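Local coordinates for protein probable uracil-DNA glycosylase (Acanthamoeba polyphaga mimivirus, PDB 5X55) that belongs to the uracil-DNA glycosylase superfamily and is encoded by a giant virus, at residues L150-R163 with T259-W272. Numbering follows the deposited sequence.
Sequences LESKLSSYLEKRQR and TTVLNESGVHARTW
The carbonyl oxygen of R163 accepts a hydrogen bond from L262 N at 2.8 Å, nearly straight at the hydrogen (166°), and V261 CA makes a CA-H...O contact with the same oxygen at 3.5 Å. L262 is second in the type II beta turn V261–E264, and its side chain runs alongside that of R163 in the same direction. Both contacts lie just beyond the Schellman motif ending helix 146-159 (C-prime residue R161), where the chain enters strand 164-165, the antiparallel partner of strand 260-261.

Nearer the helix, the rings of Y157 and H268 form an offset stack, with planes 9° and centroids 4.2 Å apart. H268 is held at both nitrogens: ND1 shares a hydrogen bond with T259 OG1 (2.9 Å), which also accepts from W272 NE1, while NE2 meets an in-plane water that donates to Q162 OE1. Y157 OH bonds T271 OG1 at 3.0 Å, close to the phenol plane. At chi1 -57° T271 OG1 lies beside the backbone N, while CG2, anti to that N, meets L150 CD1. L150 CD1 also sits over the centre of the six-membered ring of W272, a CH-pi contact at 4.0 Å, and L154 CD1 approaches W272 CZ2 at 3.7 Å.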
ATOM      1  N   LEU A 150      15.828   5.174 -11.173  1.00 28.59           N
ATOM      2  CA  LEU A 150      15.301   4.881  -9.842  1.00 21.68           C
ATOM      3  C   LEU A 150      16.378   4.264  -8.951  1.00 23.95           C
ATOM      4  O   LEU A 150      16.633   4.731  -7.825  1.00 23.51           O
ATOM      5  CB  LEU A 150      14.089   3.960  -9.986  1.00 20.31           C
ATOM      6  CG  LEU A 150      13.533   3.287  -8.735  1.00 22.20           C
ATOM      7  CD1 LEU A 150      13.022   4.330  -7.794  1.00 21.70           C
ATOM      8  CD2 LEU A 150      12.425   2.291  -9.108  1.00 21.22           C
ATOM      9  N   GLU A 151      17.062   3.236  -9.456  1.00 25.17           N
ATOM     10  CA  GLU A 151      18.116   2.642  -8.630  1.00 27.69           C
ATOM     11  C   GLU A 151      19.260   3.623  -8.376  1.00 26.60           C
ATOM     12  O   GLU A 151      19.895   3.571  -7.310  1.00 28.89           O
ATOM     13  CB  GLU A 151      18.611   1.349  -9.271  1.00 25.83           C
ATOM     14  CG  GLU A 151      17.619   0.190  -9.083  1.00 26.71           C
ATOM     15  CD  GLU A 151      18.199  -1.149  -9.511  1.00 35.06           C
ATOM     16  OE1 GLU A 151      19.265  -1.119 -10.167  1.00 35.11           O
ATOM     17  OE2 GLU A 151      17.613  -2.223  -9.188  1.00 30.81           O
ATOM     18  N   SER A 152      19.492   4.560  -9.308  1.00 25.34           N
ATOM     19  CA  SER A 152      20.499   5.604  -9.109  1.00 29.04           C
ATOM     20  C   SER A 152      20.110   6.539  -7.981  1.00 24.95           C
ATOM     21  O   SER A 152      20.942   6.879  -7.136  1.00 32.13           O
ATOM     22  CB  SER A 152      20.710   6.412 -10.397  1.00 29.04           C
ATOM     23  OG  SER A 152      21.599   5.747 -11.270  1.00 38.08           O
ATOM     24  N   LYS A 153      18.852   6.994  -7.967  1.00 25.09           N
ATOM     25  CA  LYS A 153      18.421   7.909  -6.914  1.00 26.59           C
ATOM     26  C   LYS A 153      18.463   7.236  -5.549  1.00 27.45           C
ATOM     27  O   LYS A 153      18.929   7.842  -4.573  1.00 29.61           O
ATOM     28  CB  LYS A 153      17.023   8.439  -7.209  1.00 27.42           C
ATOM     29  CG  LYS A 153      16.905   9.097  -8.556  1.00 32.14           C
ATOM     30  CD  LYS A 153      15.611   9.864  -8.682  1.00 40.66           C
ATOM     31  CE  LYS A 153      15.133   9.875 -10.126  1.00 35.06           C
ATOM     32  NZ  LYS A 153      13.664  10.140 -10.183  1.00 41.18           N
ATOM     33  N   LEU A 154      17.999   5.978  -5.462  1.00 24.73           N
ATOM     34  CA  LEU A 154      18.070   5.275  -4.181  1.00 23.44           C
ATOM     35  C   LEU A 154      19.524   5.115  -3.736  1.00 22.24           C
ATOM     36  O   LEU A 154      19.847   5.309  -2.555  1.00 22.55           O
ATOM     37  CB  LEU A 154      17.352   3.906  -4.271  1.00 19.04           C
ATOM     38  CG  LEU A 154      15.852   3.957  -4.645  1.00 23.90           C
ATOM     39  CD1 LEU A 154      15.172   2.573  -4.833  1.00 18.90           C
ATOM     40  CD2 LEU A 154      15.058   4.795  -3.640  1.00 18.23           C
ATOM     41  N   SER A 155      20.425   4.787  -4.671  1.00 22.53           N
ATOM     42  CA  SER A 155      21.835   4.661  -4.303  1.00 27.66           C
ATOM     43  C   SER A 155      22.392   5.989  -3.814  1.00 29.20           C
ATOM     44  O   SER A 155      23.205   6.024  -2.882  1.00 31.17           O
ATOM     45  CB  SER A 155      22.665   4.153  -5.486  1.00 28.15           C
ATOM     46  OG  SER A 155      22.373   2.801  -5.797  1.00 32.45           O
ATOM     47  N   SER A 156      21.962   7.095  -4.427  1.00 25.17           N
ATOM     48  CA  SER A 156      22.426   8.406  -3.984  1.00 31.77           C
ATOM     49  C   SER A 156      21.904   8.736  -2.592  1.00 34.78           C
ATOM     50  O   SER A 156      22.628   9.336  -1.790  1.00 38.76           O
ATOM     51  CB  SER A 156      22.036   9.487  -5.002  1.00 32.57           C
ATOM     52  OG  SER A 156      20.724   9.983  -4.800  1.00 36.69           O
ATOM     53  N   TYR A 157      20.666   8.331  -2.262  1.00 35.15           N
ATOM     54  CA  TYR A 157      20.197   8.517  -0.886  1.00 33.23           C
ATOM     55  C   TYR A 157      21.048   7.720   0.097  1.00 27.93           C
ATOM     56  O   TYR A 157      21.310   8.176   1.215  1.00 31.40           O
ATOM     57  CB  TYR A 157      18.729   8.106  -0.723  1.00 29.93           C
ATOM     58  CG  TYR A 157      17.715   8.767  -1.628  1.00 27.39           C
ATOM     59  CD1 TYR A 157      17.933  10.024  -2.187  1.00 33.74           C
ATOM     60  CD2 TYR A 157      16.529   8.120  -1.928  1.00 25.96           C
ATOM     61  CE1 TYR A 157      16.963  10.612  -3.030  1.00 31.38           C
ATOM     62  CE2 TYR A 157      15.572   8.686  -2.762  1.00 24.43           C
ATOM     63  CZ  TYR A 157      15.780   9.922  -3.306  1.00 30.17           C
ATOM     64  OH  TYR A 157      14.788  10.446  -4.129  1.00 32.28           O
ATOM     65  N   LEU A 158      21.465   6.512  -0.284  1.00 30.71           N
ATOM     66  CA  LEU A 158      22.339   5.752   0.612  1.00 33.84           C
ATOM     67  C   LEU A 158      23.713   6.389   0.757  1.00 37.44           C
ATOM     68  O   LEU A 158      24.322   6.300   1.835  1.00 33.63           O
ATOM     69  CB  LEU A 158      22.507   4.318   0.124  1.00 30.37           C
ATOM     70  CG  LEU A 158      21.641   3.343   0.900  1.00 34.65           C
ATOM     71  CD1 LEU A 158      20.205   3.545   0.451  1.00 31.48           C
ATOM     72  CD2 LEU A 158      22.111   1.893   0.711  1.00 32.98           C
ATOM     73  N   GLU A 159      24.228   7.011  -0.317  1.00 39.24           N
ATOM     74  CA  GLU A 159      25.522   7.691  -0.238  1.00 41.82           C
ATOM     75  C   GLU A 159      25.488   8.871   0.726  1.00 39.36           C
ATOM     76  O   GLU A 159      26.488   9.145   1.398  1.00 43.38           O
ATOM     77  CB  GLU A 159      25.991   8.127  -1.627  1.00 42.54           C
ATOM     78  CG  GLU A 159      26.903   7.108  -2.316  1.00 43.65           C
ATOM     79  CD  GLU A 159      28.277   7.009  -1.657  1.00 58.00           C
ATOM     80  OE1 GLU A 159      28.466   6.143  -0.776  1.00 54.87           O
ATOM     81  OE2 GLU A 159      29.168   7.814  -2.017  1.00 65.86           O
ATOM     82  N   LYS A 160      24.355   9.562   0.828  1.00 37.05           N
ATOM     83  CA  LYS A 160      24.198  10.625   1.812  1.00 39.09           C
ATOM     84  C   LYS A 160      23.774  10.116   3.181  1.00 38.57           C
ATOM     85  O   LYS A 160      23.464  10.935   4.051  1.00 40.46           O
ATOM     86  CB  LYS A 160      23.189  11.658   1.323  1.00 36.55           C
ATOM     87  CG  LYS A 160      23.481  12.151  -0.069  1.00 37.97           C
ATOM     88  CD  LYS A 160      22.457  13.160  -0.523  1.00 40.84           C
ATOM     89  CE  LYS A 160      22.988  13.968  -1.703  1.00 48.47           C
ATOM     90  NZ  LYS A 160      22.077  15.099  -2.057  1.00 49.39           N
ATOM     91  N   ARG A 161      23.727   8.796   3.378  1.00 39.34           N
ATOM     92  CA  ARG A 161      23.402   8.187   4.673  1.00 38.90           C
ATOM     93  C   ARG A 161      21.988   8.519   5.154  1.00 31.64           C
ATOM     94  O   ARG A 161      21.746   8.591   6.363  1.00 30.97           O
ATOM     95  CB  ARG A 161      24.425   8.581   5.741  1.00 38.74           C
ATOM     96  CG  ARG A 161      25.855   8.193   5.416  1.00 52.00           C
ATOM     97  CD  ARG A 161      26.075   6.681   5.451  1.00 54.86           C
ATOM     98  NE  ARG A 161      27.033   6.208   4.467  1.00 55.58           N
ATOM     99  CZ  ARG A 161      27.786   5.116   4.560  1.00 60.66           C
ATOM    100  NH1 ARG A 161      27.675   4.339   5.625  1.00 58.59           N
ATOM    101  NH2 ARG A 161      28.620   4.792   3.587  1.00 57.29           N
ATOM    102  N   GLN A 162      21.029   8.698   4.240  1.00 32.53           N
ATOM    103  CA  GLN A 162      19.638   8.908   4.639  1.00 29.16           C
ATOM    104  C   GLN A 162      19.013   7.604   5.113  1.00 25.95           C
ATOM    105  O   GLN A 162      19.233   6.546   4.515  1.00 26.69           O
ATOM    106  CB  GLN A 162      18.831   9.465   3.474  1.00 28.93           C
ATOM    107  CG  GLN A 162      19.323  10.817   3.002  1.00 32.38           C
ATOM    108  CD  GLN A 162      18.541  11.331   1.817  1.00 38.03           C
ATOM    109  OE1 GLN A 162      17.749  10.601   1.215  1.00 31.19           O
ATOM    110  NE2 GLN A 162      18.756  12.604   1.475  1.00 44.73           N
ATOM    111  N   ARG A 163      18.196   7.685   6.170  1.00 27.17           N
ATOM    112  CA  ARG A 163      17.558   6.499   6.757  1.00 27.97           C
ATOM    113  C   ARG A 163      16.248   6.214   6.029  1.00 22.85           C
ATOM    114  O   ARG A 163      15.150   6.545   6.486  1.00 25.10           O
ATOM    115  CB  ARG A 163      17.327   6.695   8.252  1.00 28.24           C
ATOM    116  CG  ARG A 163      18.415   7.484   8.924  1.00 31.90           C
ATOM    117  CD  ARG A 163      18.412   7.346  10.377  1.00 35.10           C
ATOM    118  NE  ARG A 163      19.227   6.228  10.792  1.00 52.40           N
ATOM    119  CZ  ARG A 163      18.951   5.339  11.721  1.00 56.46           C
ATOM    120  NH1 ARG A 163      17.846   5.438  12.383  1.00 54.43           N
ATOM    121  NH2 ARG A 163      19.807   4.366  11.942  1.00 52.80           N
ATOM    122  N   THR A 259       8.931   4.507  -0.609  1.00 14.24           N
ATOM    123  CA  THR A 259       9.897   4.859   0.425  1.00 14.51           C
ATOM    124  C   THR A 259       9.696   6.291   0.902  1.00 19.00           C
ATOM    125  O   THR A 259       9.082   7.116   0.230  1.00 17.05           O
ATOM    126  CB  THR A 259      11.344   4.716  -0.070  1.00 16.45           C
ATOM    127  OG1 THR A 259      11.522   5.514  -1.248  1.00 19.85           O
ATOM    128  CG2 THR A 259      11.661   3.266  -0.394  1.00 16.67           C
ATOM    129  N   THR A 260      10.235   6.572   2.085  1.00 18.13           N
ATOM    130  CA  THR A 260      10.509   7.928   2.512  1.00 19.75           C
ATOM    131  C   THR A 260      11.759   7.880   3.382  1.00 18.55           C
ATOM    132  O   THR A 260      12.473   6.877   3.408  1.00 18.22           O
ATOM    133  CB  THR A 260       9.280   8.546   3.199  1.00 20.30           C
ATOM    134  OG1 THR A 260       9.502   9.949   3.405  1.00 19.06           O
ATOM    135  CG2 THR A 260       8.940   7.848   4.529  1.00 14.79           C
ATOM    136  N   VAL A 261      12.055   8.976   4.063  1.00 19.96           N
ATOM    137  CA  VAL A 261      13.167   9.045   5.007  1.00 20.18           C
ATOM    138  C   VAL A 261      12.573   9.102   6.401  1.00 22.84           C
ATOM    139  O   VAL A 261      11.555   9.773   6.621  1.00 21.31           O
ATOM    140  CB  VAL A 261      14.083  10.262   4.742  1.00 23.61           C
ATOM    141  CG1 VAL A 261      15.123  10.420   5.849  1.00 20.67           C
ATOM    142  CG2 VAL A 261      14.773  10.124   3.396  1.00 24.26           C
ATOM    143  N   LEU A 262      13.192   8.381   7.336  1.00 22.36           N
ATOM    144  CA  LEU A 262      12.718   8.385   8.712  1.00 22.60           C
ATOM    145  C   LEU A 262      12.536   9.815   9.218  1.00 25.83           C
ATOM    146  O   LEU A 262      13.422  10.659   9.058  1.00 22.70           O
ATOM    147  CB  LEU A 262      13.710   7.634   9.595  1.00 26.64           C
ATOM    148  CG  LEU A 262      13.239   7.267  10.997  1.00 28.39           C
ATOM    149  CD1 LEU A 262      12.113   6.252  10.910  1.00 23.55           C
ATOM    150  CD2 LEU A 262      14.418   6.729  11.793  1.00 30.84           C
ATOM    151  N   ASN A 263      11.376  10.078   9.825  1.00 24.00           N
ATOM    152  CA  ASN A 263      11.007  11.356  10.433  1.00 29.52           C
ATOM    153  C   ASN A 263      10.826  12.473   9.409  1.00 31.98           C
ATOM    154  O   ASN A 263      10.794  13.648   9.795  1.00 35.16           O
ATOM    155  CB  ASN A 263      12.022  11.805  11.496  1.00 26.40           C
ATOM    156  CG  ASN A 263      12.119  10.831  12.668  1.00 34.71           C
ATOM    157  OD1 ASN A 263      11.171  10.090  12.958  1.00 37.42           O
ATOM    158  ND2 ASN A 263      13.276  10.809  13.328  1.00 31.86           N
ATOM    159  N   GLU A 264      10.724  12.153   8.116  1.00 23.13           N
ATOM    160  CA  GLU A 264      10.410  13.131   7.079  1.00 28.63           C
ATOM    161  C   GLU A 264       9.268  12.583   6.235  1.00 24.64           C
ATOM    162  O   GLU A 264       9.347  11.455   5.735  1.00 25.09           O
ATOM    163  CB  GLU A 264      11.630  13.437   6.193  1.00 23.82           C
ATOM    164  CG  GLU A 264      12.934  13.540   6.965  1.00 32.22           C
ATOM    165  CD  GLU A 264      14.074  14.162   6.161  1.00 43.77           C
ATOM    166  OE1 GLU A 264      14.145  13.942   4.927  1.00 42.66           O
ATOM    167  OE2 GLU A 264      14.904  14.871   6.774  1.00 51.74           O
ATOM    168  N   SER A 265       8.220  13.372   6.057  1.00 18.60           N
ATOM    169  CA  SER A 265       7.027  12.885   5.383  1.00 23.38           C
ATOM    170  C   SER A 265       7.088  13.144   3.876  1.00 24.81           C
ATOM    171  O   SER A 265       7.343  14.269   3.435  1.00 21.63           O
ATOM    172  CB  SER A 265       5.785  13.531   5.995  1.00 26.31           C
ATOM    173  OG  SER A 265       5.955  14.932   6.082  1.00 36.60           O
ATOM    174  N   GLY A 266       6.863  12.090   3.091  1.00 21.40           N
ATOM    175  CA  GLY A 266       6.639  12.231   1.656  1.00 21.39           C
ATOM    176  C   GLY A 266       7.783  12.794   0.834  1.00 19.04           C
ATOM    177  O   GLY A 266       7.534  13.480  -0.149  1.00 21.95           O
ATOM    178  N   VAL A 267       9.040  12.515   1.190  1.00 20.31           N
ATOM    179  CA  VAL A 267      10.141  13.163   0.479  1.00 19.97           C
ATOM    180  C   VAL A 267      10.529  12.442  -0.801  1.00 22.35           C
ATOM    181  O   VAL A 267      11.365  12.962  -1.548  1.00 18.87           O
ATOM    182  CB  VAL A 267      11.393  13.332   1.370  1.00 24.57           C
ATOM    183  CG1 VAL A 267      11.082  14.243   2.556  1.00 21.34           C
ATOM    184  CG2 VAL A 267      11.922  11.990   1.862  1.00 18.66           C
ATOM    185  N   HIS A 268       9.925  11.284  -1.103  1.00 20.30           N
ATOM    186  CA  HIS A 268      10.222  10.534  -2.320  1.00 21.31           C
ATOM    187  C   HIS A 268       9.003  10.401  -3.221  1.00 24.00           C
ATOM    188  O   HIS A 268       8.796   9.369  -3.864  1.00 23.43           O
ATOM    189  CB  HIS A 268      10.773   9.157  -1.986  1.00 18.86           C
ATOM    190  CG  HIS A 268      12.060   9.205  -1.226  1.00 25.08           C
ATOM    191  ND1 HIS A 268      12.557   8.124  -0.535  1.00 23.10           N
ATOM    192  CD2 HIS A 268      12.950  10.210  -1.046  1.00 22.45           C
ATOM    193  CE1 HIS A 268      13.693   8.460   0.044  1.00 19.20           C
ATOM    194  NE2 HIS A 268      13.954   9.720  -0.250  1.00 24.69           N
ATOM    195  N   ALA A 269       8.195  11.462  -3.302  1.00 23.94           N
ATOM    196  CA  ALA A 269       6.924  11.382  -4.015  1.00 22.08           C
ATOM    197  C   ALA A 269       7.100  11.271  -5.530  1.00 23.49           C
ATOM    198  O   ALA A 269       6.255  10.675  -6.194  1.00 29.75           O
ATOM    199  CB  ALA A 269       6.060  12.593  -3.665  1.00 21.93           C
ATOM    200  N   ARG A 270       8.153  11.852  -6.107  1.00 25.97           N
ATOM    201  CA  ARG A 270       8.345  11.705  -7.547  1.00 30.84           C
ATOM    202  C   ARG A 270       9.042  10.394  -7.876  1.00 27.76           C
ATOM    203  O   ARG A 270       8.785   9.803  -8.932  1.00 31.51           O
ATOM    204  CB  ARG A 270       9.167  12.866  -8.123  1.00 36.76           C
ATOM    205  CG  ARG A 270       8.587  14.273  -7.970  1.00 36.95           C
ATOM    206  CD  ARG A 270       7.622  14.638  -9.093  1.00 38.21           C
ATOM    207  NE  ARG A 270       6.271  14.805  -8.561  1.00 37.77           N
ATOM    208  CZ  ARG A 270       5.748  15.965  -8.169  1.00 41.90           C
ATOM    209  NH1 ARG A 270       6.457  17.113  -8.273  1.00 35.03           N
ATOM    210  NH2 ARG A 270       4.504  15.976  -7.671  1.00 34.94           N
ATOM    211  N   THR A 271       9.871   9.916  -6.947  1.00 24.28           N
ATOM    212  CA  THR A 271      10.778   8.793  -7.180  1.00 26.97           C
ATOM    213  C   THR A 271      10.088   7.557  -7.758  1.00 20.43           C
ATOM    214  O   THR A 271      10.624   6.920  -8.668  1.00 21.99           O
ATOM    215  CB  THR A 271      11.468   8.463  -5.857  1.00 28.89           C
ATOM    216  OG1 THR A 271      12.138   9.643  -5.396  1.00 27.27           O
ATOM    217  CG2 THR A 271      12.465   7.331  -6.016  1.00 23.40           C
ATOM    218  N   TRP A 272       8.895   7.210  -7.272  1.00 23.99           N
ATOM    219  CA  TRP A 272       8.289   5.919  -7.609  1.00 21.14           C
ATOM    220  C   TRP A 272       7.136   5.998  -8.604  1.00 22.64           C
ATOM    221  O   TRP A 272       6.496   4.966  -8.863  1.00 21.62           O
ATOM    222  CB  TRP A 272       7.805   5.220  -6.339  1.00 18.55           C
ATOM    223  CG  TRP A 272       8.931   4.856  -5.414  1.00 21.09           C
ATOM    224  CD1 TRP A 272       9.448   5.617  -4.411  1.00 16.97           C
ATOM    225  CD2 TRP A 272       9.673   3.630  -5.417  1.00 18.70           C
ATOM    226  NE1 TRP A 272      10.471   4.940  -3.790  1.00 18.31           N
ATOM    227  CE2 TRP A 272      10.633   3.722  -4.400  1.00 18.74           C
ATOM    228  CE3 TRP A 272       9.623   2.464  -6.197  1.00 19.60           C
ATOM    229  CZ2 TRP A 272      11.529   2.689  -4.126  1.00 17.96           C
ATOM    230  CZ3 TRP A 272      10.514   1.442  -5.931  1.00 17.52           C
ATOM    231  CH2 TRP A 272      11.447   1.556  -4.902  1.00 21.28           C
TER
HETATM  232  O   HOH W   1      15.700  11.882   0.584  1.00 33.23           O